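Local coordinates for phage-related conserved hypothetical protein, BB2244 (Bordetella bronchiseptica, PDB 2BDV) that is of unknown function but belongs to the SOS response-associated peptidase (SRAP) family, whose members are linked to the DNA damage response, at residues A[3-15]-A[32-45]. Numbering follows the deposited sequence.
Sequences GRIAQKSAPEDYV and PRYNIPPGTRPLTM
A short antiparallel ladder broken by a beta bulge pairs Ile5 with Ile36 and Gln7 with Arg33, near the N-terminus of this SRAP-family protein. Ile5 and Ile36 form one hydrogen-bonded pair (Ile5 N to Ile36 O 3.0 Å, Ile36 N to Ile5 O 2.9 Å) and Gln7 and Arg33 the next; the bulge sets Tyr34 and Asn35 opposite the single residue Ala6, and the chain turns a corner at Tyr34. Gln7 then reaches a second strand: its CG lies anti to the carbonyl carbon (chi1 -70°) and the chain runs on extended, bringing the edge of the amide to the backbone of Leu43. Gln7 OE1 accepts from Leu43 N at 3.0 Å on a lone pair, while Gln7 NE2 gives a hydrogen to Leu43 O at 2.9 Å, in the amide's own plane. This two-pronged grip fixes the rotation of the buried amide, and Gln7 NE2 also hydrogen-bonds Pro98 O. Ile36 CD1 packs across the stem of Gln7, 3.7 Å from Gln7 CB. At the other end, the bent Arg4 chain brings Arg4 NH2 to Asn35 OD1 at 2.8 Å, edge-on to the guanidinium, with the two planes nearly perpendicular; Arg4 NH2 also hydrogen-bonds Val209 O. Beyond the loop, selenomethionine Met45 bends at chi3 (-79°) and lays Met45 CE 3.6 Å from Tyr14 CB, while Leu43 CD1 meets the edge of the Tyr14 ring. Asp100 OD2 hydrogen-bonds Tyr14 OH. Strand 5-7 borders the sheet that continues through 101-107, with 35-36 on its other edge, and helix 11-18 packs with strands 43-46 and 54-57.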
# COMPACT_ATOMS: atom_id res chain seq x y z
N GLY A 3 -6.26 -5.80 0.47
CA GLY A 3 -7.36 -5.26 -0.31
C GLY A 3 -8.11 -4.12 0.35
O GLY A 3 -9.01 -3.54 -0.25
N ARG A 4 -7.72 -3.79 1.57
CA ARG A 4 -8.38 -2.73 2.31
C ARG A 4 -7.41 -2.16 3.34
O ARG A 4 -6.69 -2.91 4.00
CB ARG A 4 -9.60 -3.31 3.01
CG ARG A 4 -10.71 -2.32 3.32
CD ARG A 4 -11.49 -1.97 2.06
NE ARG A 4 -12.10 -3.14 1.42
CZ ARG A 4 -13.15 -3.81 1.89
NH1 ARG A 4 -13.62 -4.86 1.22
NH2 ARG A 4 -13.74 -3.44 3.01
N ILE A 5 -7.37 -0.84 3.48
CA ILE A 5 -6.49 -0.22 4.46
C ILE A 5 -7.26 0.82 5.27
O ILE A 5 -8.43 1.11 4.99
CB ILE A 5 -5.29 0.52 3.81
CG1 ILE A 5 -5.81 1.63 2.90
CG2 ILE A 5 -4.38 -0.47 3.11
CD1 ILE A 5 -4.72 2.56 2.35
N ALA A 6 -6.59 1.37 6.27
CA ALA A 6 -7.20 2.39 7.12
C ALA A 6 -6.26 3.59 7.28
O ALA A 6 -5.09 3.43 7.60
CB ALA A 6 -7.55 1.81 8.49
N GLN A 7 -6.80 4.79 7.04
CA GLN A 7 -6.07 6.04 7.20
C GLN A 7 -6.90 6.91 8.13
O GLN A 7 -7.75 7.70 7.69
CB GLN A 7 -5.87 6.75 5.86
CG GLN A 7 -4.89 6.05 4.92
CD GLN A 7 -4.60 6.85 3.65
OE1 GLN A 7 -5.46 7.57 3.15
NE2 GLN A 7 -3.38 6.71 3.13
N LYS A 8 -6.67 6.75 9.43
CA LYS A 8 -7.42 7.50 10.44
C LYS A 8 -6.66 8.58 11.20
O LYS A 8 -7.27 9.43 11.85
CB LYS A 8 -8.08 6.53 11.42
CG LYS A 8 -7.25 5.32 11.77
CD LYS A 8 -8.15 4.26 12.41
CE LYS A 8 -7.35 3.14 13.03
NZ LYS A 8 -8.23 2.12 13.68
N SER A 9 -5.33 8.57 11.12
CA SER A 9 -4.54 9.59 11.80
C SER A 9 -4.55 10.88 11.00
O SER A 9 -4.85 10.89 9.81
CB SER A 9 -3.09 9.14 11.96
OG SER A 9 -3.00 8.05 12.85
N ALA A 10 -4.20 11.97 11.68
CA ALA A 10 -4.14 13.26 11.04
C ALA A 10 -3.04 13.19 9.99
O ALA A 10 -2.00 12.58 10.21
CB ALA A 10 -3.81 14.33 12.06
N PRO A 11 -3.26 13.80 8.82
CA PRO A 11 -2.24 13.78 7.76
C PRO A 11 -0.87 14.31 8.21
O PRO A 11 0.15 13.79 7.77
CB PRO A 11 -2.88 14.62 6.65
CG PRO A 11 -3.83 15.51 7.39
CD PRO A 11 -4.43 14.58 8.40
N GLU A 12 -0.85 15.31 9.09
CA GLU A 12 0.43 15.85 9.55
C GLU A 12 1.22 14.80 10.32
O GLU A 12 2.45 14.88 10.39
CB GLU A 12 0.25 17.09 10.43
CG GLU A 12 -0.40 16.84 11.78
CD GLU A 12 -1.89 17.08 11.75
OE1 GLU A 12 -2.53 17.04 12.83
OE2 GLU A 12 -2.43 17.31 10.64
N ASP A 13 0.55 13.81 10.89
CA ASP A 13 1.25 12.76 11.62
C ASP A 13 2.06 11.87 10.67
O ASP A 13 3.15 11.42 11.02
CB ASP A 13 0.28 11.90 12.44
CG ASP A 13 -0.28 12.63 13.66
OD1 ASP A 13 -1.13 12.03 14.35
OD2 ASP A 13 0.12 13.78 13.93
N TYR A 14 1.53 11.61 9.47
CA TYR A 14 2.23 10.78 8.49
C TYR A 14 3.51 11.45 8.03
O TYR A 14 4.55 10.82 7.92
CB TYR A 14 1.35 10.50 7.26
CG TYR A 14 0.10 9.68 7.56
CD1 TYR A 14 0.15 8.60 8.43
CD2 TYR A 14 -1.12 10.01 6.98
CE1 TYR A 14 -0.99 7.87 8.73
CE2 TYR A 14 -2.27 9.28 7.26
CZ TYR A 14 -2.20 8.21 8.15
OH TYR A 14 -3.33 7.50 8.47
N VAL A 15 3.43 12.75 7.76
CA VAL A 15 4.59 13.51 7.32
C VAL A 15 5.65 13.57 8.41
O VAL A 15 6.83 13.41 8.15
CB VAL A 15 4.18 14.95 6.94
CG1 VAL A 15 5.42 15.81 6.73
CG2 VAL A 15 3.33 14.93 5.69
N PRO A 32 -10.93 11.37 8.40
CA PRO A 32 -10.26 10.06 8.41
C PRO A 32 -11.12 8.96 7.77
O PRO A 32 -12.35 8.97 7.87
CB PRO A 32 -9.99 9.82 9.89
CG PRO A 32 -11.15 10.49 10.55
CD PRO A 32 -11.28 11.78 9.77
N ARG A 33 -10.46 8.01 7.12
CA ARG A 33 -11.14 6.90 6.47
C ARG A 33 -10.70 5.58 7.08
O ARG A 33 -9.54 5.18 6.95
CB ARG A 33 -10.85 6.90 4.97
CG ARG A 33 -11.26 8.18 4.27
CD ARG A 33 -12.77 8.35 4.30
NE ARG A 33 -13.15 9.73 4.56
CZ ARG A 33 -14.41 10.14 4.68
NH1 ARG A 33 -14.67 11.41 4.93
NH2 ARG A 33 -15.41 9.27 4.55
N TYR A 34 -11.63 4.90 7.74
CA TYR A 34 -11.34 3.62 8.38
C TYR A 34 -11.47 2.45 7.40
O TYR A 34 -10.89 1.39 7.62
CB TYR A 34 -12.27 3.42 9.59
CG TYR A 34 -11.89 2.27 10.53
CD1 TYR A 34 -10.61 2.19 11.10
CD2 TYR A 34 -12.80 1.25 10.84
CE1 TYR A 34 -10.25 1.14 11.96
CE2 TYR A 34 -12.46 0.19 11.71
CZ TYR A 34 -11.18 0.15 12.26
OH TYR A 34 -10.82 -0.90 13.09
N ASN A 35 -12.21 2.65 6.32
CA ASN A 35 -12.43 1.60 5.32
C ASN A 35 -12.08 2.10 3.93
O ASN A 35 -12.89 2.74 3.27
CB ASN A 35 -13.90 1.16 5.35
CG ASN A 35 -14.18 -0.01 4.43
OD1 ASN A 35 -13.69 -1.13 4.65
ND2 ASN A 35 -14.98 0.23 3.40
N ILE A 36 -10.86 1.79 3.48
CA ILE A 36 -10.41 2.25 2.18
C ILE A 36 -10.10 1.13 1.20
O ILE A 36 -9.17 0.35 1.41
CB ILE A 36 -9.15 3.13 2.32
CG1 ILE A 36 -9.43 4.30 3.27
CG2 ILE A 36 -8.71 3.62 0.96
CD1 ILE A 36 -8.22 5.15 3.57
N PRO A 37 -10.89 1.01 0.13
CA PRO A 37 -10.68 -0.04 -0.86
C PRO A 37 -10.01 0.52 -2.11
O PRO A 37 -9.83 1.73 -2.24
CB PRO A 37 -12.09 -0.49 -1.17
CG PRO A 37 -12.82 0.82 -1.22
CD PRO A 37 -12.26 1.55 0.02
N PRO A 38 -9.63 -0.36 -3.03
CA PRO A 38 -9.00 0.06 -4.28
C PRO A 38 -10.02 0.88 -5.09
O PRO A 38 -11.23 0.74 -4.89
CB PRO A 38 -8.67 -1.27 -4.96
CG PRO A 38 -8.36 -2.15 -3.79
CD PRO A 38 -9.47 -1.81 -2.82
N GLY A 39 -9.53 1.73 -5.98
CA GLY A 39 -10.43 2.53 -6.79
C GLY A 39 -10.71 3.90 -6.19
O GLY A 39 -11.48 4.67 -6.75
N THR A 40 -10.10 4.19 -5.05
CA THR A 40 -10.28 5.49 -4.42
C THR A 40 -8.96 6.24 -4.50
O THR A 40 -8.01 5.77 -5.13
CB THR A 40 -10.71 5.35 -2.94
OG1 THR A 40 -9.64 4.76 -2.19
CG2 THR A 40 -11.95 4.47 -2.83
N ARG A 41 -8.90 7.40 -3.85
CA ARG A 41 -7.69 8.22 -3.84
C ARG A 41 -7.13 8.30 -2.43
O ARG A 41 -7.33 9.31 -1.74
CB ARG A 41 -8.01 9.63 -4.33
CG ARG A 41 -8.74 9.73 -5.65
CD ARG A 41 -7.81 9.55 -6.82
NE ARG A 41 -8.48 9.82 -8.09
CZ ARG A 41 -8.97 11.00 -8.45
NH1 ARG A 41 -8.87 12.04 -7.63
NH2 ARG A 41 -9.56 11.14 -9.63
N PRO A 42 -6.41 7.27 -1.98
CA PRO A 42 -5.86 7.32 -0.62
C PRO A 42 -4.71 8.31 -0.54
O PRO A 42 -4.09 8.63 -1.55
CB PRO A 42 -5.37 5.89 -0.37
CG PRO A 42 -6.06 5.06 -1.44
CD PRO A 42 -6.11 5.98 -2.62
N LEU A 43 -4.43 8.80 0.66
CA LEU A 43 -3.31 9.71 0.85
C LEU A 43 -2.03 8.96 0.52
O LEU A 43 -1.92 7.77 0.82
CB LEU A 43 -3.23 10.17 2.29
CG LEU A 43 -4.16 11.30 2.72
CD1 LEU A 43 -4.13 11.45 4.23
CD2 LEU A 43 -3.70 12.59 2.03
N THR A 44 -1.08 9.65 -0.09
CA THR A 44 0.22 9.05 -0.41
C THR A 44 1.29 10.12 -0.22
O THR A 44 1.00 11.32 -0.26
CB THR A 44 0.33 8.53 -1.88
OG1 THR A 44 0.56 9.63 -2.77
CG2 THR A 44 -0.94 7.80 -2.31
N MSE A 45 2.52 9.68 -0.02
CA MSE A 45 3.64 10.59 0.13
C MSE A 45 4.68 10.18 -0.90
O MSE A 45 4.92 8.98 -1.11
CB MSE A 45 4.20 10.51 1.55
CG MSE A 45 3.19 10.99 2.57
SE MSE A 45 3.89 11.24 4.35
CE MSE A 45 3.90 9.41 4.89